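Local coordinates for secretion activator protein, hypothetical (Brucella abortus bv. 1 str. 9-941, PDB 7DNP) that is an N-acetylmuramidase-family autolysin tied to type IV secretion, and probably cleaves peptidoglycan glycan chains, at residues A[29-33]-A[34-38]; A[38-41]-A[42-46]; A[62-66]-A[67-71]. All coordinates share one frame; numbering follows the deposited sequence.

Contact 1: residues A[29-33]-A[34-38]. With H9U ((2R)-2-[[(2S)-2-[[(2R)-2-[(2R,3S,4R,5R,6S)-5-acetamido-3-[(2S,3R,4R,5S,6R)-3-acetamido-6-(hydroxymethyl)-4,5-bis(oxidanyl)oxan-2-yl]oxy-2-(hydroxymethyl)-6-oxidanyl-oxan-4-yl]oxypropanoyl]amino]propanoyl]amino]pentanedioic acid), chain B.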
loop_
_atom_site.group_PDB
_atom_site.type_symbol
_atom_site.label_atom_id
_atom_site.label_comp_id
_atom_site.label_asym_id
_atom_site.label_seq_id
_atom_site.Cartn_x
_atom_site.Cartn_y
_atom_site.Cartn_z
ATOM N N GLY A 29 6.455 -5.808 -14.922
ATOM C CA GLY A 29 7.640 -5.134 -15.409
ATOM C C GLY A 29 8.596 -4.741 -14.295
ATOM O O GLY A 29 8.377 -4.995 -13.110
ATOM N N ALA A 30 9.679 -4.081 -14.701
ATOM C CA ALA A 30 10.797 -3.833 -13.801
ATOM C C ALA A 30 10.462 -2.756 -12.775
ATOM O O ALA A 30 9.709 -1.814 -13.042
ATOM C CB ALA A 30 12.038 -3.431 -14.596
ATOM N N THR A 31 11.039 -2.908 -11.585
ATOM C CA THR A 31 10.825 -1.990 -10.478
ATOM C C THR A 31 12.161 -1.601 -9.857
ATOM O O THR A 31 13.147 -2.340 -9.930
ATOM C CB THR A 31 9.936 -2.605 -9.388
ATOM O OG1 THR A 31 10.606 -3.733 -8.815
ATOM C CG2 THR A 31 8.595 -3.052 -9.960
ATOM N N ASN A 32 12.177 -0.423 -9.234
ATOM C CA ASN A 32 13.296 0.024 -8.414
ATOM C C ASN A 32 12.738 0.521 -7.091
ATOM O O ASN A 32 11.920 1.447 -7.069
ATOM C CB ASN A 32 14.101 1.125 -9.109
ATOM C CG ASN A 32 15.483 1.304 -8.503
ATOM O OD1 ASN A 32 15.752 0.832 -7.399
ATOM N ND2 ASN A 32 16.369 1.978 -9.230
ATOM N N MET A 33 13.177 -0.097 -5.993
ATOM C CA MET A 33 12.636 0.187 -4.663
ATOM C C MET A 33 11.118 0.039 -4.646
ATOM O O MET A 33 10.412 0.755 -3.928
ATOM C CB MET A 33 13.060 1.577 -4.183
ATOM C CG MET A 33 14.565 1.769 -4.168
ATOM S SD MET A 33 15.053 3.496 -4.152
ATOM C CE MET A 33 14.746 3.944 -5.864
ATOM N N GLY A 34 10.605 -0.890 -5.452
ATOM C CA GLY A 34 9.185 -1.144 -5.541
ATOM C C GLY A 34 8.435 -0.283 -6.535
ATOM O O GLY A 34 7.255 -0.553 -6.794
ATOM N N ILE A 35 9.072 0.733 -7.106
ATOM C CA ILE A 35 8.410 1.660 -8.020
ATOM C C ILE A 35 8.412 1.066 -9.424
ATOM O O ILE A 35 9.475 0.754 -9.973
ATOM C CB ILE A 35 9.097 3.033 -8.002
ATOM C CG1 ILE A 35 9.142 3.584 -6.576
ATOM C CG2 ILE A 35 8.384 4.000 -8.938
ATOM C CD1 ILE A 35 7.795 4.021 -6.059
ATOM N N THR A 36 7.224 0.925 -10.016
ATOM C CA THR A 36 7.111 0.360 -11.352
ATOM C C THR A 36 7.285 1.441 -12.412
ATOM O O THR A 36 7.307 2.643 -12.126
ATOM C CB THR A 36 5.759 -0.321 -11.561
ATOM O OG1 THR A 36 4.735 0.677 -11.680
ATOM C CG2 THR A 36 5.439 -1.255 -10.403
ATOM N N LEU A 37 7.385 0.989 -13.665
ATOM C CA LEU A 37 7.589 1.916 -14.771
ATOM C C LEU A 37 6.374 2.813 -14.970
ATOM O O LEU A 37 6.518 4.014 -15.232
ATOM C CB LEU A 37 7.904 1.137 -16.047
ATOM C CG LEU A 37 8.313 1.956 -17.267
ATOM C CD1 LEU A 37 9.443 1.256 -18.004
ATOM C CD2 LEU A 37 7.126 2.178 -18.187
ATOM N N ALA A 38 5.169 2.249 -14.851
ATOM C CA ALA A 38 3.957 3.039 -15.042
ATOM C C ALA A 38 3.821 4.099 -13.961
ATOM O O ALA A 38 3.357 5.214 -14.222
ATOM C CB ALA A 38 2.731 2.126 -15.049
HETATM C C22 H9U B . 3.596 -3.748 -7.571
HETATM C C24 H9U B . 4.056 -6.154 -7.640
HETATM C C26 H9U B . 4.964 -3.541 -6.888
HETATM C C28 H9U B . 5.465 -5.915 -7.075
HETATM C C23 H9U B . 3.559 -4.981 -8.391
HETATM C C25 H9U B . 2.088 -2.025 -8.161
HETATM C C27 H9U B . 2.178 -0.482 -8.257
HETATM C C29 H9U B . 0.835 0.133 -8.149
HETATM C C30 H9U B . -0.130 -0.448 -9.102
HETATM C C31 H9U B . -0.220 -1.966 -8.885
HETATM C C32 H9U B . 1.842 -5.927 -9.922
HETATM C C33 H9U B . 4.862 -2.478 -5.839
HETATM C C34 H9U B . -1.238 -2.579 -9.799
HETATM C C35 H9U B . 3.492 -8.599 -8.008
HETATM C C36 H9U B . 0.586 -6.722 -9.581
HETATM C C37 H9U B . 4.175 0.891 -7.261
HETATM C C38 H9U B . 1.596 -5.021 -11.118
HETATM C C39 H9U B . -1.227 -7.267 -7.907
HETATM C C40 H9U B . 3.555 -9.871 -8.848
HETATM C C41 H9U B . 4.900 1.321 -5.987
HETATM C C42 H9U B . -2.407 -6.462 -8.441
HETATM C C43 H9U B . -3.967 -5.947 -10.386
HETATM C C44 H9U B . -1.338 -7.373 -6.398
HETATM C C45 H9U B . -3.415 -4.792 -11.212
HETATM C C46 H9U B . -4.773 -6.845 -11.312
HETATM C C47 H9U B . -6.230 -6.392 -11.393
HETATM C C48 H9U B . -7.055 -7.319 -12.280
HETATM N N18 H9U B . 4.125 -7.390 -8.478
HETATM N N19 H9U B . 3.008 0.031 -7.121
HETATM N N20 H9U B . -0.027 -6.528 -8.262
HETATM N N21 H9U B . -2.853 -6.696 -9.819
HETATM O O01 H9U B . 3.317 -2.611 -8.419
HETATM O O02 H9U B . 5.480 -4.737 -6.211
HETATM O O03 H9U B . 1.097 -2.569 -9.104
HETATM O O04 H9U B . 2.135 -5.173 -8.764
HETATM O O05 H9U B . 6.340 -5.707 -8.109
HETATM O O06 H9U B . 0.918 1.595 -8.357
HETATM O O07 H9U B . -1.430 0.135 -8.898
HETATM O O08 H9U B . 6.102 -2.436 -5.184
HETATM O O09 H9U B . -0.864 -2.353 -11.129
HETATM O O10 H9U B . 2.920 -8.607 -6.969
HETATM O O11 H9U B . 0.120 -7.484 -10.358
HETATM O O12 H9U B . 4.566 1.264 -8.322
HETATM O O13 H9U B . -2.930 -5.656 -7.741
HETATM O O14 H9U B . -4.042 -3.698 -11.252
HETATM O O15 H9U B . -2.338 -4.936 -11.850
HETATM O O16 H9U B . -6.507 -8.321 -12.815
HETATM O O17 H9U B . -8.278 -7.077 -12.474
HETATM O O HOH W 1 12.159 -3.088 -6.912
#
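Between Asn32 and Ile35 the backbone reverses in a type I' turn, and the two residues face each other as an antiparallel hydrogen-bonded pair in a tight beta hairpin. Asn32 N gives to Ile35 O at 3.0 Å, and Ile35 N returns a bond to Asn32 O at 2.9 Å. Met33 and Gly34 at the corner both have positive phi, as a type I' turn requires, and at Gly34 a CB would be pressed against Met33 O. Alongside the turn, a water lies 2.5 Å from Thr31 OG1 and accepts a bond from Gly34 N.

The side chains of Thr31 and Thr36 leave on the same face and meet obliquely through their methyls, CG2 to CG2 at 3.7 Å. The first torsion of Thr36, 73°, sets OG1 between the backbone N and carbonyl carbon and turns CG2 toward the bound muropeptide fragment H9U, 3.2 Å from its O01. Backbone atoms do most of the holding here: Gly34 O accepts from H9U O08 at 2.7 Å, and Thr36 N donates to the acetamido oxygen O12 at 3.2 Å with a nearly straight approach. On the other face, Ile35 passes CG1 beside Asn32 O, and its CD1 lies 4.0 Å from the acetamido methyl C41.

Asn32 ND2 binds Val53 O, while Thr31 pairs through its backbone with Val21 of strand 20-21, making 31-32 the middle strand of a small three-stranded sheet. Ile35 packs against Ile64 and Tyr65 of helix 58-70, and Thr36 is the N-cap residue of helix 37-44.

Contact 2: residues A[38-41]-A[42-46]. With H9U ((2R)-2-[[(2S)-2-[[(2R)-2-[(2R,3S,4R,5R,6S)-5-acetamido-3-[(2S,3R,4R,5S,6R)-3-acetamido-6-(hydroxymethyl)-4,5-bis(oxidanyl)oxan-2-yl]oxy-2-(hydroxymethyl)-6-oxidanyl-oxan-4-yl]oxypropanoyl]amino]propanoyl]amino]pentanedioic acid), chain B.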
loop_
_atom_site.group_PDB
_atom_site.type_symbol
_atom_site.label_atom_id
_atom_site.label_comp_id
_atom_site.label_asym_id
_atom_site.label_seq_id
_atom_site.Cartn_x
_atom_site.Cartn_y
_atom_site.Cartn_z
ATOM N N ALA A 38 5.169 2.249 -14.851
ATOM C CA ALA A 38 3.957 3.039 -15.042
ATOM C C ALA A 38 3.821 4.099 -13.961
ATOM O O ALA A 38 3.357 5.214 -14.222
ATOM C CB ALA A 38 2.731 2.126 -15.049
ATOM N N THR A 39 4.231 3.770 -12.739
ATOM C CA THR A 39 4.149 4.743 -11.655
ATOM C C THR A 39 5.152 5.873 -11.856
ATOM O O THR A 39 4.825 7.042 -11.631
ATOM C CB THR A 39 4.357 4.039 -10.316
ATOM O OG1 THR A 39 3.253 3.159 -10.076
ATOM C CG2 THR A 39 4.453 5.045 -9.168
ATOM N N LEU A 40 6.371 5.550 -12.299
ATOM C CA LEU A 40 7.333 6.607 -12.595
ATOM C C LEU A 40 6.869 7.438 -13.784
ATOM O O LEU A 40 7.086 8.653 -13.830
ATOM C CB LEU A 40 8.714 6.011 -12.865
ATOM C CG LEU A 40 9.852 7.019 -13.075
ATOM C CD1 LEU A 40 9.905 8.025 -11.928
ATOM C CD2 LEU A 40 11.188 6.299 -13.208
ATOM N N SER A 41 6.229 6.795 -14.761
ATOM C CA SER A 41 5.675 7.535 -15.891
ATOM C C SER A 41 4.624 8.543 -15.428
ATOM O O SER A 41 4.605 9.695 -15.889
ATOM C CB SER A 41 5.084 6.556 -16.907
ATOM O OG SER A 41 6.120 5.858 -17.569
ATOM N N ALA A 42 3.756 8.132 -14.497
ATOM C CA ALA A 42 2.753 9.038 -13.949
ATOM C C ALA A 42 3.400 10.215 -13.233
ATOM O O ALA A 42 2.877 11.337 -13.267
ATOM C CB ALA A 42 1.832 8.277 -13.002
ATOM N N TRP A 43 4.528 9.980 -12.562
ATOM C CA TRP A 43 5.217 11.069 -11.878
ATOM C C TRP A 43 5.857 12.026 -12.875
ATOM O O TRP A 43 5.754 13.251 -12.721
ATOM C CB TRP A 43 6.275 10.505 -10.929
ATOM C CG TRP A 43 6.876 11.529 -10.020
ATOM C CD1 TRP A 43 8.046 12.213 -10.208
ATOM C CD2 TRP A 43 6.335 11.995 -8.781
ATOM N NE1 TRP A 43 8.267 13.071 -9.158
ATOM C CE2 TRP A 43 7.231 12.954 -8.269
ATOM C CE3 TRP A 43 5.180 11.691 -8.051
ATOM C CZ2 TRP A 43 7.010 13.611 -7.060
ATOM C CZ3 TRP A 43 4.967 12.339 -6.854
ATOM C CH2 TRP A 43 5.876 13.288 -6.370
ATOM N N GLU A 44 6.510 11.487 -13.910
ATOM C CA GLU A 44 7.246 12.295 -14.876
ATOM C C GLU A 44 6.363 12.929 -15.946
ATOM O O GLU A 44 6.839 13.809 -16.671
ATOM C CB GLU A 44 8.327 11.446 -15.556
ATOM C CG GLU A 44 9.452 11.012 -14.627
ATOM C CD GLU A 44 10.228 12.196 -14.075
ATOM O OE1 GLU A 44 10.891 12.905 -14.866
ATOM O OE2 GLU A 44 10.164 12.427 -12.847
ATOM N N GLY A 45 5.109 12.509 -16.080
ATOM C CA GLY A 45 4.252 13.075 -17.109
ATOM C C GLY A 45 4.571 12.609 -18.514
ATOM O O GLY A 45 4.260 13.313 -19.482
ATOM N N ARG A 46 5.185 11.436 -18.651
ATOM C CA ARG A 46 5.557 10.862 -19.940
ATOM C C ARG A 46 5.961 9.415 -19.710
ATOM O O ARG A 46 6.386 9.053 -18.610
ATOM C CB ARG A 46 6.707 11.645 -20.595
ATOM C CG ARG A 46 7.784 12.103 -19.613
ATOM C CD ARG A 46 9.056 12.539 -20.330
ATOM N NE ARG A 46 9.695 11.416 -21.011
ATOM C CZ ARG A 46 10.646 10.657 -20.472
ATOM N NH1 ARG A 46 11.076 10.903 -19.245
ATOM N NH2 ARG A 46 11.164 9.650 -21.162
HETATM C C22 H9U B . 3.596 -3.748 -7.571
HETATM C C24 H9U B . 4.056 -6.154 -7.640
HETATM C C26 H9U B . 4.964 -3.541 -6.888
HETATM C C28 H9U B . 5.465 -5.915 -7.075
HETATM C C23 H9U B . 3.559 -4.981 -8.391
HETATM C C25 H9U B . 2.088 -2.025 -8.161
HETATM C C27 H9U B . 2.178 -0.482 -8.257
HETATM C C29 H9U B . 0.835 0.133 -8.149
HETATM C C30 H9U B . -0.130 -0.448 -9.102
HETATM C C31 H9U B . -0.220 -1.966 -8.885
HETATM C C32 H9U B . 1.842 -5.927 -9.922
HETATM C C33 H9U B . 4.862 -2.478 -5.839
HETATM C C34 H9U B . -1.238 -2.579 -9.799
HETATM C C35 H9U B . 3.492 -8.599 -8.008
HETATM C C36 H9U B . 0.586 -6.722 -9.581
HETATM C C37 H9U B . 4.175 0.891 -7.261
HETATM C C38 H9U B . 1.596 -5.021 -11.118
HETATM C C39 H9U B . -1.227 -7.267 -7.907
HETATM C C40 H9U B . 3.555 -9.871 -8.848
HETATM C C41 H9U B . 4.900 1.321 -5.987
HETATM C C42 H9U B . -2.407 -6.462 -8.441
HETATM C C43 H9U B . -3.967 -5.947 -10.386
HETATM C C44 H9U B . -1.338 -7.373 -6.398
HETATM C C45 H9U B . -3.415 -4.792 -11.212
HETATM C C46 H9U B . -4.773 -6.845 -11.312
HETATM C C47 H9U B . -6.230 -6.392 -11.393
HETATM C C48 H9U B . -7.055 -7.319 -12.280
HETATM N N18 H9U B . 4.125 -7.390 -8.478
HETATM N N19 H9U B . 3.008 0.031 -7.121
HETATM N N20 H9U B . -0.027 -6.528 -8.262
HETATM N N21 H9U B . -2.853 -6.696 -9.819
HETATM O O01 H9U B . 3.317 -2.611 -8.419
HETATM O O02 H9U B . 5.480 -4.737 -6.211
HETATM O O03 H9U B . 1.097 -2.569 -9.104
HETATM O O04 H9U B . 2.135 -5.173 -8.764
HETATM O O05 H9U B . 6.340 -5.707 -8.109
HETATM O O06 H9U B . 0.918 1.595 -8.357
HETATM O O07 H9U B . -1.430 0.135 -8.898
HETATM O O08 H9U B . 6.102 -2.436 -5.184
HETATM O O09 H9U B . -0.864 -2.353 -11.129
HETATM O O10 H9U B . 2.920 -8.607 -6.969
HETATM O O11 H9U B . 0.120 -7.484 -10.358
HETATM O O12 H9U B . 4.566 1.264 -8.322
HETATM O O13 H9U B . -2.930 -5.656 -7.741
HETATM O O14 H9U B . -4.042 -3.698 -11.252
HETATM O O15 H9U B . -2.338 -4.936 -11.850
HETATM O O16 H9U B . -6.507 -8.321 -12.815
HETATM O O17 H9U B . -8.278 -7.077 -12.474
#
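Thr39 has its OG1 beside the backbone N and anti to the carbonyl carbon (chi1 -67°), which directs the hydroxyl at the bound sugar, whereas Leu40 and Glu44, one helical turn apart, take different first torsions yet run side by side. Leu40 CD1 comes to 4.1 Å from Glu44 CG, the chain of Glu44 being bent at chi2. Glu44 N gives to Leu40 O at 2.9 Å, one of the regular bonds of this helix, as is that of Ala42 N to Ala38 O.

At the C-terminal end Gly45 takes positive phi and the chain leaves the helix. Ser41 O receives weak bonds there from Gly45 N and Arg46 N. Ser41 CB, meanwhile, lies 3.3 Å from Arg46 O, and Ser41 OG is hydrogen-bonded to Val48 N and Leu37 O.

On the ligand side, Thr39 OG1 donates to the acetamido oxygen O12 of H9U at 2.9 Å and accepts a weak bond from its O06.

Glu44 forms a salt bridge to Lys60, and Arg46 one to Glu52. Trp43 lies against Asp63, Ile64 and Asn68 of helix 58-70, while Leu40 packs on Val48 and Leu56 in the loops.

Contact 3: residues A[62-66]-A[67-71]. With H9U ((2R)-2-[[(2S)-2-[[(2R)-2-[(2R,3S,4R,5R,6S)-5-acetamido-3-[(2S,3R,4R,5S,6R)-3-acetamido-6-(hydroxymethyl)-4,5-bis(oxidanyl)oxan-2-yl]oxy-2-(hydroxymethyl)-6-oxidanyl-oxan-4-yl]oxypropanoyl]amino]propanoyl]amino]pentanedioic acid), chain B.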
loop_
_atom_site.group_PDB
_atom_site.type_symbol
_atom_site.label_atom_id
_atom_site.label_comp_id
_atom_site.label_asym_id
_atom_site.label_seq_id
_atom_site.Cartn_x
_atom_site.Cartn_y
_atom_site.Cartn_z
ATOM N N THR A 62 10.867 8.214 -2.584
ATOM C CA THR A 62 10.205 8.626 -1.350
ATOM C C THR A 62 9.107 9.648 -1.625
ATOM O O THR A 62 8.025 9.574 -1.030
ATOM C CB THR A 62 11.231 9.178 -0.358
ATOM O OG1 THR A 62 12.247 8.193 -0.126
ATOM C CG2 THR A 62 10.569 9.523 0.969
ATOM N N ASP A 63 9.354 10.607 -2.522
ATOM C CA ASP A 63 8.302 11.561 -2.865
ATOM C C ASP A 63 7.114 10.857 -3.506
ATOM O O ASP A 63 5.958 11.219 -3.261
ATOM C CB ASP A 63 8.835 12.641 -3.807
ATOM C CG ASP A 63 9.932 13.482 -3.186
ATOM O OD1 ASP A 63 9.936 13.664 -1.951
ATOM O OD2 ASP A 63 10.794 13.968 -3.946
ATOM N N ILE A 64 7.383 9.850 -4.338
ATOM C CA ILE A 64 6.309 9.110 -4.989
ATOM C C ILE A 64 5.485 8.347 -3.963
ATOM O O ILE A 64 4.250 8.367 -4.004
ATOM C CB ILE A 64 6.885 8.166 -6.059
ATOM C CG1 ILE A 64 7.420 8.980 -7.245
ATOM C CG2 ILE A 64 5.833 7.152 -6.491
ATOM C CD1 ILE A 64 8.289 8.177 -8.188
ATOM N N TYR A 65 6.152 7.660 -3.033
ATOM C CA TYR A 65 5.435 6.939 -1.989
ATOM C C TYR A 65 4.648 7.895 -1.096
ATOM O O TYR A 65 3.531 7.576 -0.674
ATOM C CB TYR A 65 6.414 6.108 -1.158
ATOM C CG TYR A 65 6.791 4.783 -1.796
ATOM C CD1 TYR A 65 5.817 3.906 -2.258
ATOM C CD2 TYR A 65 8.123 4.418 -1.942
ATOM C CE1 TYR A 65 6.162 2.697 -2.841
ATOM C CE2 TYR A 65 8.477 3.213 -2.525
ATOM C CZ TYR A 65 7.496 2.359 -2.970
ATOM O OH TYR A 65 7.859 1.163 -3.549
ATOM N N ARG A 66 5.214 9.069 -0.798
ATOM C CA ARG A 66 4.529 10.023 0.077
ATOM C C ARG A 66 3.303 10.622 -0.607
ATOM O O ARG A 66 2.198 10.596 -0.055
ATOM C CB ARG A 66 5.498 11.128 0.514
ATOM C CG ARG A 66 5.011 11.983 1.700
ATOM C CD ARG A 66 5.882 13.231 1.907
ATOM N NE ARG A 66 5.923 14.057 0.701
ATOM C CZ ARG A 66 6.990 14.188 -0.084
ATOM N NH1 ARG A 66 8.120 13.557 0.212
ATOM N NH2 ARG A 66 6.924 14.948 -1.169
ATOM N N GLU A 67 3.480 11.160 -1.818
ATOM C CA GLU A 67 2.407 11.887 -2.491
ATOM C C GLU A 67 1.391 10.960 -3.148
ATOM O O GLU A 67 0.185 11.234 -3.115
ATOM C CB GLU A 67 2.987 12.823 -3.552
ATOM C CG GLU A 67 3.864 13.932 -3.005
ATOM C CD GLU A 67 3.118 14.830 -2.045
ATOM O OE1 GLU A 67 1.890 15.002 -2.224
ATOM O OE2 GLU A 67 3.760 15.362 -1.112
ATOM N N ASN A 68 1.848 9.886 -3.781
ATOM C CA ASN A 68 0.963 9.089 -4.615
ATOM C C ASN A 68 0.467 7.826 -3.935
ATOM O O ASN A 68 -0.293 7.070 -4.546
ATOM C CB ASN A 68 1.661 8.747 -5.933
ATOM C CG ASN A 68 1.571 9.885 -6.932
ATOM O OD1 ASN A 68 1.011 10.941 -6.630
ATOM N ND2 ASN A 68 2.105 9.675 -8.126
ATOM N N TYR A 69 0.862 7.582 -2.689
ATOM C CA TYR A 69 0.372 6.399 -1.999
ATOM C C TYR A 69 -0.113 6.776 -0.606
ATOM O O TYR A 69 -1.315 6.704 -0.334
ATOM C CB TYR A 69 1.458 5.316 -1.976
ATOM C CG TYR A 69 1.701 4.770 -3.367
ATOM C CD1 TYR A 69 0.911 3.747 -3.878
ATOM C CD2 TYR A 69 2.680 5.314 -4.191
ATOM C CE1 TYR A 69 1.108 3.261 -5.159
ATOM C CE2 TYR A 69 2.884 4.834 -5.475
ATOM C CZ TYR A 69 2.094 3.811 -5.953
ATOM O OH TYR A 69 2.290 3.330 -7.227
ATOM N N TRP A 70 0.804 7.220 0.258
ATOM C CA TRP A 70 0.437 7.651 1.605
ATOM C C TRP A 70 -0.647 8.729 1.580
ATOM O O TRP A 70 -1.679 8.603 2.251
ATOM C CB TRP A 70 1.684 8.150 2.341
ATOM C CG TRP A 70 1.436 8.650 3.735
ATOM C CD1 TRP A 70 1.392 9.950 4.142
ATOM C CD2 TRP A 70 1.211 7.856 4.907
ATOM N NE1 TRP A 70 1.150 10.016 5.494
ATOM C CE2 TRP A 70 1.036 8.743 5.986
ATOM C CE3 TRP A 70 1.134 6.479 5.145
ATOM C CZ2 TRP A 70 0.792 8.301 7.285
ATOM C CZ3 TRP A 70 0.892 6.043 6.440
ATOM C CH2 TRP A 70 0.724 6.949 7.489
ATOM N N ASN A 71 -0.435 9.801 0.808
ATOM C CA ASN A 71 -1.424 10.877 0.773
ATOM C C ASN A 71 -2.713 10.448 0.080
ATOM O O ASN A 71 -3.793 10.938 0.431
ATOM C CB ASN A 71 -0.844 12.117 0.086
ATOM C CG ASN A 71 0.130 12.872 0.973
ATOM O OD1 ASN A 71 0.169 12.669 2.187
ATOM N ND2 ASN A 71 0.921 13.750 0.371
HETATM C C22 H9U B . 3.596 -3.748 -7.571
HETATM C C24 H9U B . 4.056 -6.154 -7.640
HETATM C C26 H9U B . 4.964 -3.541 -6.888
HETATM C C28 H9U B . 5.465 -5.915 -7.075
HETATM C C23 H9U B . 3.559 -4.981 -8.391
HETATM C C25 H9U B . 2.088 -2.025 -8.161
HETATM C C27 H9U B . 2.178 -0.482 -8.257
HETATM C C29 H9U B . 0.835 0.133 -8.149
HETATM C C30 H9U B . -0.130 -0.448 -9.102
HETATM C C31 H9U B . -0.220 -1.966 -8.885
HETATM C C32 H9U B . 1.842 -5.927 -9.922
HETATM C C33 H9U B . 4.862 -2.478 -5.839
HETATM C C34 H9U B . -1.238 -2.579 -9.799
HETATM C C35 H9U B . 3.492 -8.599 -8.008
HETATM C C36 H9U B . 0.586 -6.722 -9.581
HETATM C C37 H9U B . 4.175 0.891 -7.261
HETATM C C38 H9U B . 1.596 -5.021 -11.118
HETATM C C39 H9U B . -1.227 -7.267 -7.907
HETATM C C40 H9U B . 3.555 -9.871 -8.848
HETATM C C41 H9U B . 4.900 1.321 -5.987
HETATM C C42 H9U B . -2.407 -6.462 -8.441
HETATM C C43 H9U B . -3.967 -5.947 -10.386
HETATM C C44 H9U B . -1.338 -7.373 -6.398
HETATM C C45 H9U B . -3.415 -4.792 -11.212
HETATM C C46 H9U B . -4.773 -6.845 -11.312
HETATM C C47 H9U B . -6.230 -6.392 -11.393
HETATM C C48 H9U B . -7.055 -7.319 -12.280
HETATM N N18 H9U B . 4.125 -7.390 -8.478
HETATM N N19 H9U B . 3.008 0.031 -7.121
HETATM N N20 H9U B . -0.027 -6.528 -8.262
HETATM N N21 H9U B . -2.853 -6.696 -9.819
HETATM O O01 H9U B . 3.317 -2.611 -8.419
HETATM O O02 H9U B . 5.480 -4.737 -6.211
HETATM O O03 H9U B . 1.097 -2.569 -9.104
HETATM O O04 H9U B . 2.135 -5.173 -8.764
HETATM O O05 H9U B . 6.340 -5.707 -8.109
HETATM O O06 H9U B . 0.918 1.595 -8.357
HETATM O O07 H9U B . -1.430 0.135 -8.898
HETATM O O08 H9U B . 6.102 -2.436 -5.184
HETATM O O09 H9U B . -0.864 -2.353 -11.129
HETATM O O10 H9U B . 2.920 -8.607 -6.969
HETATM O O11 H9U B . 0.120 -7.484 -10.358
HETATM O O12 H9U B . 4.566 1.264 -8.322
HETATM O O13 H9U B . -2.930 -5.656 -7.741
HETATM O O14 H9U B . -4.042 -3.698 -11.252
HETATM O O15 H9U B . -2.338 -4.936 -11.850
HETATM O O16 H9U B . -6.507 -8.321 -12.815
HETATM O O17 H9U B . -8.278 -7.077 -12.474
#
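The last turns of helix 58-70 carry one wall of the saccharide site in this lysozyme-clan domain, and they widen into a pi-type turn at 67-70. Tyr65 O takes a nearly straight bond from Trp70 N at 2.9 Å and a weak one from Tyr69 N; Asn71 N likewise reaches back five residues to Arg66 O.

The two tyrosine rings are oblique, their planes 54° apart, and touch through Tyr65 CD1 and Tyr69 CD2 at 3.9 Å. Ile64 CG2 lies in the plane of the Tyr69 ring at its edge, 3.9 Å from CE2. At the far end of that ring Tyr69 OH forms a very short hydrogen bond of 2.5 Å with O06 of H9U; either oxygen could donate. Tyr65 CE1 stands 3.7 Å from the acetamido methyl C41, and Tyr65 OH is hydrogen-bonded to Met33 O.

Away from the ligand, Arg66 forms salt bridges to Asp63 and Glu67. Its CG is anti to the backbone N (chi1 -165°) and the chain bends at chi3, so that NE and NH2 both donate to Glu67 OE2, NE at 3.1 Å. NH1 meets the anti lone pair of Asp63 OD1 at 2.8 Å. Asp63 OD1 and Glu67 OE2 both lie at the guanidinium edge, near its plane, which should fix the rotation of that group.

Helix 5-17 covers one flank, through Phe6 against Arg66 and Trp70. Helix 82-93 meets Tyr65, Tyr69 and Trp70, and helix 37-44 sets Thr39 against Ile64.

In the fold
All three contacts touch the same ligand, but in different ways. Contact 1, the most buried, is a hairpin that holds the sugar mainly through backbone atoms; contacts 2 and 3 are helical turns that each offer a side-chain hydroxyl. Contact 2 begins at Ala38, where contact 1 ends, so the two share helix 37-44, and it runs out to an exposed helix end with charged residues. Contact 3 is split between a buried aromatic side and a salt-bridge network on a more open one. Thr39 OG1 and Tyr69 OH are 3.0 Å apart in a probable hydrogen bond joining contacts 2 and 3, and Ile64 is common to the packing of all three.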